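Local coordinates for protein putative oxidoreductase FAD-binding subunit (Sulfolobus tokodaii, PDB 4ZOH) that binds FAD and probably serves as the flavin subunit of a molybdopterin-dependent oxidoreductase, passing electrons through the cofactor, at residues 110-124 with 143-155. Residues are numbered along the deposited sequence; the frame is centred on the assembly and turned at random.
Sequences ISHLDPSADYPAALI and FKSFAKDMFTPDL. With FAD (flavin-adenine dinucleotide), chain H.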
# COMPACT_ATOMS: atom_id res chain seq x y z
N ILE B 110 2.84 -40.40 -21.38
CA ILE B 110 2.97 -41.85 -21.31
C ILE B 110 3.82 -42.29 -20.13
O ILE B 110 3.64 -43.41 -19.67
CB ILE B 110 3.44 -42.51 -22.63
CG1 ILE B 110 4.91 -42.27 -22.95
CG2 ILE B 110 2.55 -42.14 -23.84
CD1 ILE B 110 5.35 -43.13 -24.14
N SER B 111 4.74 -41.43 -19.64
CA SER B 111 5.47 -41.80 -18.41
C SER B 111 4.56 -41.65 -17.19
O SER B 111 4.71 -42.33 -16.20
CB SER B 111 6.76 -41.05 -18.25
OG SER B 111 7.56 -41.19 -19.42
N HIS B 112 3.54 -40.82 -17.32
CA HIS B 112 2.62 -40.59 -16.22
C HIS B 112 1.52 -41.64 -16.11
O HIS B 112 1.19 -42.08 -15.00
CB HIS B 112 2.04 -39.16 -16.33
CG HIS B 112 1.01 -38.84 -15.29
ND1 HIS B 112 1.31 -38.81 -13.94
CD2 HIS B 112 -0.29 -38.48 -15.41
CE1 HIS B 112 0.21 -38.50 -13.27
NE2 HIS B 112 -0.77 -38.27 -14.14
N LEU B 113 0.92 -42.02 -17.26
CA LEU B 113 -0.08 -43.14 -17.34
C LEU B 113 -1.38 -42.97 -16.59
O LEU B 113 -1.89 -43.91 -15.95
CB LEU B 113 0.51 -44.50 -17.00
CG LEU B 113 1.42 -45.13 -18.05
CD1 LEU B 113 1.72 -46.54 -17.57
CD2 LEU B 113 0.77 -45.18 -19.45
N ASP B 114 -1.96 -41.78 -16.68
CA ASP B 114 -3.32 -41.63 -16.21
C ASP B 114 -4.24 -42.53 -17.06
O ASP B 114 -4.22 -42.44 -18.27
CB ASP B 114 -3.77 -40.18 -16.32
CG ASP B 114 -5.07 -39.94 -15.65
OD1 ASP B 114 -6.14 -40.49 -16.06
OD2 ASP B 114 -5.02 -39.19 -14.68
N PRO B 115 -5.07 -43.37 -16.41
CA PRO B 115 -5.91 -44.29 -17.18
C PRO B 115 -7.03 -43.61 -17.98
O PRO B 115 -7.80 -44.30 -18.69
CB PRO B 115 -6.51 -45.21 -16.10
CG PRO B 115 -6.50 -44.38 -14.87
CD PRO B 115 -5.26 -43.53 -14.96
N SER B 116 -7.15 -42.28 -17.88
CA SER B 116 -8.07 -41.57 -18.77
C SER B 116 -7.38 -40.70 -19.78
O SER B 116 -8.04 -39.93 -20.43
CB SER B 116 -9.05 -40.69 -17.99
OG SER B 116 -9.63 -41.47 -17.00
N ALA B 117 -6.07 -40.79 -19.90
CA ALA B 117 -5.32 -40.05 -20.97
C ALA B 117 -5.83 -40.31 -22.37
O ALA B 117 -6.35 -41.41 -22.68
CB ALA B 117 -3.82 -40.40 -20.92
N ASP B 118 -5.60 -39.35 -23.26
CA ASP B 118 -5.95 -39.51 -24.66
C ASP B 118 -4.98 -40.42 -25.45
O ASP B 118 -5.44 -41.42 -26.06
CB ASP B 118 -6.20 -38.16 -25.33
CG ASP B 118 -7.38 -37.47 -24.73
OD1 ASP B 118 -8.42 -38.19 -24.54
OD2 ASP B 118 -7.27 -36.22 -24.42
N TYR B 119 -3.68 -40.16 -25.36
CA TYR B 119 -2.74 -40.83 -26.26
C TYR B 119 -2.84 -42.37 -26.25
O TYR B 119 -2.76 -42.97 -27.31
CB TYR B 119 -1.29 -40.47 -26.00
CG TYR B 119 -0.82 -39.11 -26.47
CD1 TYR B 119 -1.09 -38.64 -27.76
CD2 TYR B 119 -0.03 -38.31 -25.60
CE1 TYR B 119 -0.60 -37.40 -28.18
CE2 TYR B 119 0.47 -37.10 -26.00
CZ TYR B 119 0.19 -36.64 -27.28
OH TYR B 119 0.63 -35.40 -27.62
N PRO B 120 -2.97 -43.01 -25.06
CA PRO B 120 -2.90 -44.48 -25.01
C PRO B 120 -3.96 -45.17 -25.86
O PRO B 120 -3.69 -46.22 -26.37
CB PRO B 120 -3.17 -44.80 -23.51
CG PRO B 120 -2.65 -43.58 -22.79
CD PRO B 120 -3.08 -42.45 -23.70
N ALA B 121 -5.13 -44.57 -26.03
CA ALA B 121 -6.11 -45.14 -26.94
C ALA B 121 -5.55 -45.21 -28.37
O ALA B 121 -5.68 -46.25 -29.01
CB ALA B 121 -7.42 -44.41 -26.89
N ALA B 122 -4.97 -44.11 -28.85
CA ALA B 122 -4.32 -44.07 -30.16
C ALA B 122 -3.07 -44.94 -30.19
O ALA B 122 -2.85 -45.62 -31.16
CB ALA B 122 -4.02 -42.64 -30.64
N LEU B 123 -2.26 -44.92 -29.13
CA LEU B 123 -0.99 -45.60 -29.18
C LEU B 123 -1.20 -47.14 -29.15
O LEU B 123 -0.45 -47.89 -29.72
CB LEU B 123 -0.07 -45.13 -28.06
CG LEU B 123 0.52 -43.69 -28.14
CD1 LEU B 123 1.25 -43.33 -26.86
CD2 LEU B 123 1.43 -43.38 -29.32
N ILE B 124 -2.21 -47.61 -28.44
CA ILE B 124 -2.42 -49.07 -28.39
C ILE B 124 -2.93 -49.56 -29.74
O ILE B 124 -2.55 -50.63 -30.18
CB ILE B 124 -3.28 -49.53 -27.18
CG1 ILE B 124 -3.12 -51.05 -26.94
CG2 ILE B 124 -4.72 -49.16 -27.33
CD1 ILE B 124 -2.06 -51.40 -25.92
N PHE B 143 4.25 -50.57 -26.88
CA PHE B 143 3.44 -49.71 -25.99
C PHE B 143 2.70 -50.61 -25.00
O PHE B 143 2.63 -50.26 -23.80
CB PHE B 143 2.49 -48.69 -26.69
CG PHE B 143 1.71 -47.86 -25.71
CD1 PHE B 143 2.32 -46.79 -25.03
CD2 PHE B 143 0.39 -48.18 -25.39
CE1 PHE B 143 1.62 -46.06 -24.07
CE2 PHE B 143 -0.33 -47.46 -24.45
CZ PHE B 143 0.29 -46.39 -23.78
N LYS B 144 2.21 -51.77 -25.47
CA LYS B 144 1.37 -52.62 -24.62
C LYS B 144 2.07 -53.09 -23.37
O LYS B 144 1.45 -53.17 -22.29
CB LYS B 144 0.75 -53.83 -25.34
CG LYS B 144 -0.21 -54.56 -24.41
CD LYS B 144 -0.56 -55.95 -24.90
CE LYS B 144 -1.73 -56.49 -24.12
NZ LYS B 144 -2.33 -57.57 -24.94
N SER B 145 3.35 -53.41 -23.50
CA SER B 145 4.14 -53.90 -22.38
C SER B 145 4.65 -52.77 -21.51
O SER B 145 4.91 -52.98 -20.32
CB SER B 145 5.34 -54.71 -22.90
OG SER B 145 4.94 -55.62 -23.91
N PHE B 146 4.83 -51.58 -22.11
CA PHE B 146 5.32 -50.41 -21.38
C PHE B 146 4.31 -49.98 -20.30
O PHE B 146 4.67 -49.63 -19.16
CB PHE B 146 5.65 -49.30 -22.35
CG PHE B 146 6.09 -48.03 -21.70
CD1 PHE B 146 7.40 -47.89 -21.22
CD2 PHE B 146 5.21 -46.94 -21.59
CE1 PHE B 146 7.82 -46.70 -20.61
CE2 PHE B 146 5.63 -45.76 -20.99
CZ PHE B 146 6.94 -45.64 -20.51
N ALA B 147 3.04 -50.08 -20.65
CA ALA B 147 1.97 -49.67 -19.77
C ALA B 147 1.60 -50.77 -18.78
O ALA B 147 0.57 -51.41 -18.89
CB ALA B 147 0.78 -49.14 -20.57
N LYS B 148 2.46 -50.97 -17.79
CA LYS B 148 2.28 -52.03 -16.80
C LYS B 148 0.99 -51.95 -15.97
O LYS B 148 0.43 -52.99 -15.63
CB LYS B 148 3.50 -52.10 -15.89
CG LYS B 148 4.80 -52.49 -16.60
CD LYS B 148 6.03 -52.46 -15.69
CE LYS B 148 5.89 -53.24 -14.39
NZ LYS B 148 6.45 -52.48 -13.23
N ASP B 149 0.50 -50.76 -15.63
CA ASP B 149 -0.75 -50.61 -14.84
C ASP B 149 -1.04 -49.09 -14.76
O ASP B 149 -0.20 -48.30 -15.17
CB ASP B 149 -0.57 -51.23 -13.43
CG ASP B 149 -1.89 -51.52 -12.68
OD1 ASP B 149 -3.03 -51.18 -13.07
OD2 ASP B 149 -1.77 -52.07 -11.59
N MET B 150 -2.22 -48.67 -14.30
CA MET B 150 -2.43 -47.23 -14.09
C MET B 150 -1.19 -46.65 -13.38
O MET B 150 -0.67 -47.25 -12.43
CB MET B 150 -3.71 -46.96 -13.29
CG MET B 150 -3.87 -47.76 -12.02
SD MET B 150 -5.42 -47.30 -11.33
CE MET B 150 -5.61 -48.55 -10.04
N PHE B 151 -0.67 -45.54 -13.92
CA PHE B 151 0.41 -44.75 -13.30
C PHE B 151 1.69 -45.55 -13.16
O PHE B 151 2.62 -45.13 -12.45
CB PHE B 151 -0.04 -44.16 -11.93
CG PHE B 151 -1.29 -43.31 -12.00
CD1 PHE B 151 -1.26 -42.05 -12.60
CD2 PHE B 151 -2.51 -43.77 -11.45
CE1 PHE B 151 -2.43 -41.27 -12.68
CE2 PHE B 151 -3.68 -43.01 -11.54
CZ PHE B 151 -3.63 -41.74 -12.16
N THR B 152 1.76 -46.71 -13.82
CA THR B 152 2.91 -47.62 -13.64
C THR B 152 3.57 -47.98 -14.98
O THR B 152 3.26 -49.01 -15.56
CB THR B 152 2.50 -48.89 -12.87
OG1 THR B 152 1.62 -48.53 -11.82
CG2 THR B 152 3.73 -49.62 -12.26
N PRO B 153 4.47 -47.09 -15.47
CA PRO B 153 5.24 -47.33 -16.68
C PRO B 153 6.37 -48.32 -16.43
O PRO B 153 6.72 -48.55 -15.28
CB PRO B 153 5.83 -45.95 -16.99
CG PRO B 153 6.04 -45.35 -15.63
CD PRO B 153 4.83 -45.80 -14.84
N ASP B 154 6.91 -48.90 -17.49
CA ASP B 154 8.04 -49.85 -17.43
C ASP B 154 9.32 -49.05 -17.53
O ASP B 154 9.99 -49.00 -18.59
CB ASP B 154 7.93 -50.89 -18.56
CG ASP B 154 9.22 -51.71 -18.76
OD1 ASP B 154 9.80 -52.16 -17.75
OD2 ASP B 154 9.66 -51.86 -19.91
N LEU B 155 9.63 -48.39 -16.42
CA LEU B 155 10.76 -47.48 -16.34
C LEU B 155 11.47 -47.74 -15.05
O LEU B 155 10.87 -47.86 -14.00
CB LEU B 155 10.30 -46.01 -16.37
CG LEU B 155 9.97 -45.43 -17.75
CD1 LEU B 155 9.26 -44.09 -17.58
CD2 LEU B 155 11.18 -45.30 -18.66
PA FAD H . 5.39 -33.88 -16.64
O1A FAD H . 4.27 -33.38 -15.79
O2A FAD H . 6.63 -33.11 -16.82
O5B FAD H . 5.83 -35.29 -16.14
C5B FAD H . 4.83 -36.30 -15.82
C4B FAD H . 5.58 -37.64 -15.29
O4B FAD H . 6.55 -38.18 -16.28
C3B FAD H . 6.45 -37.27 -14.10
O3B FAD H . 6.40 -38.31 -13.16
C2B FAD H . 7.87 -37.05 -14.67
O2B FAD H . 8.92 -37.26 -13.73
C1B FAD H . 7.94 -38.10 -15.72
N9A FAD H . 8.53 -37.83 -17.02
C8A FAD H . 8.34 -36.79 -17.83
N7A FAD H . 9.02 -36.99 -18.98
C5A FAD H . 9.64 -38.19 -18.89
C6A FAD H . 10.45 -38.95 -19.76
N6A FAD H . 10.72 -38.45 -20.96
N1A FAD H . 10.93 -40.14 -19.35
C2A FAD H . 10.60 -40.67 -18.15
N3A FAD H . 9.83 -39.98 -17.30
C4A FAD H . 9.33 -38.73 -17.65
N1 FAD H . -3.99 -35.30 -20.46
C2 FAD H . -4.81 -36.05 -21.31
O2 FAD H . -4.39 -37.08 -21.78
N3 FAD H . -6.06 -35.62 -21.62
C4 FAD H . -6.56 -34.48 -21.09
O4 FAD H . -7.69 -34.12 -21.44
C4X FAD H . -5.75 -33.73 -20.20
N5 FAD H . -6.25 -32.56 -19.67
C5X FAD H . -5.43 -31.83 -18.76
C6 FAD H . -5.97 -30.68 -18.18
C7 FAD H . -5.19 -29.92 -17.30
C7M FAD H . -5.85 -28.66 -16.70
C8 FAD H . -3.88 -30.33 -16.98
C8M FAD H . -2.96 -29.55 -16.00
C9 FAD H . -3.35 -31.51 -17.53
C9A FAD H . -4.12 -32.25 -18.43
N10 FAD H . -3.64 -33.44 -19.01
C10 FAD H . -4.47 -34.15 -19.90
C1' FAD H . -2.31 -33.96 -18.72
C2' FAD H . -1.26 -33.37 -19.69
O2' FAD H . -1.44 -33.99 -20.98
C3' FAD H . 0.20 -33.54 -19.17
O3' FAD H . 0.99 -32.67 -19.97
C4' FAD H . 0.73 -34.96 -19.31
O4' FAD H . -0.19 -35.85 -18.67
C5' FAD H . 2.13 -35.12 -18.68
O5' FAD H . 3.07 -34.64 -19.68
P FAD H . 4.13 -33.54 -19.29
O1P FAD H . 5.11 -33.44 -20.41
O2P FAD H . 3.45 -32.29 -18.87
O3P FAD H . 4.80 -34.30 -18.08
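Between Leu113 and Phe151 the backbones draw closest, CA to CA 4.4 Å, where Leu113, leaving helix 106-112 with positive phi, meets the type II turn of Asp149 to Thr152. A single backbone hydrogen bond joins the segments here, from Phe151 N to Leu113 O (2.9 Å), the donor standing above the carbonyl plane, while Phe151 CA lies 3.3 Å from His112 O in an almost straight CA-H...O contact. The Phe151 ring then runs alongside His112 and turns its edge to the imidazole face in an offset edge-to-face pair, planes at 66°; its CZ end rests against Pro115 CD. On the inner side Leu113, with CG anti to its carbonyl carbon (chi1 -74°), sends CD1 into the hairpin, 3.5 Å from Asp149 O and equally near Pro153 N. Farther in, Phe143 is a knob in a hole formed by Ile110, Pro120, Leu123 and Ile124, and Leu123 CB sits over the centre of its ring, 4.0 Å from the centroid, as a CH-pi contact. Replacing Phe143 with an alanine would probably open a gap where helix 143-146 meets these four residues and leave Leu123 CB without its aromatic face. Beside it, Phe146 brings its ring edge to Ile110 O, with CE2 3.4 Å away. The example illustrates how a partly buried contact, its apolar core round Phe143, can adjoin a cofactor site: Ser111, His112, Ala117, Asp118 and Leu155 line the FAD pocket, and Asp118 N and OD2 bond flavin O2 and N3, in the FAD-binding domain of the molybdopterin dehydrogenase family.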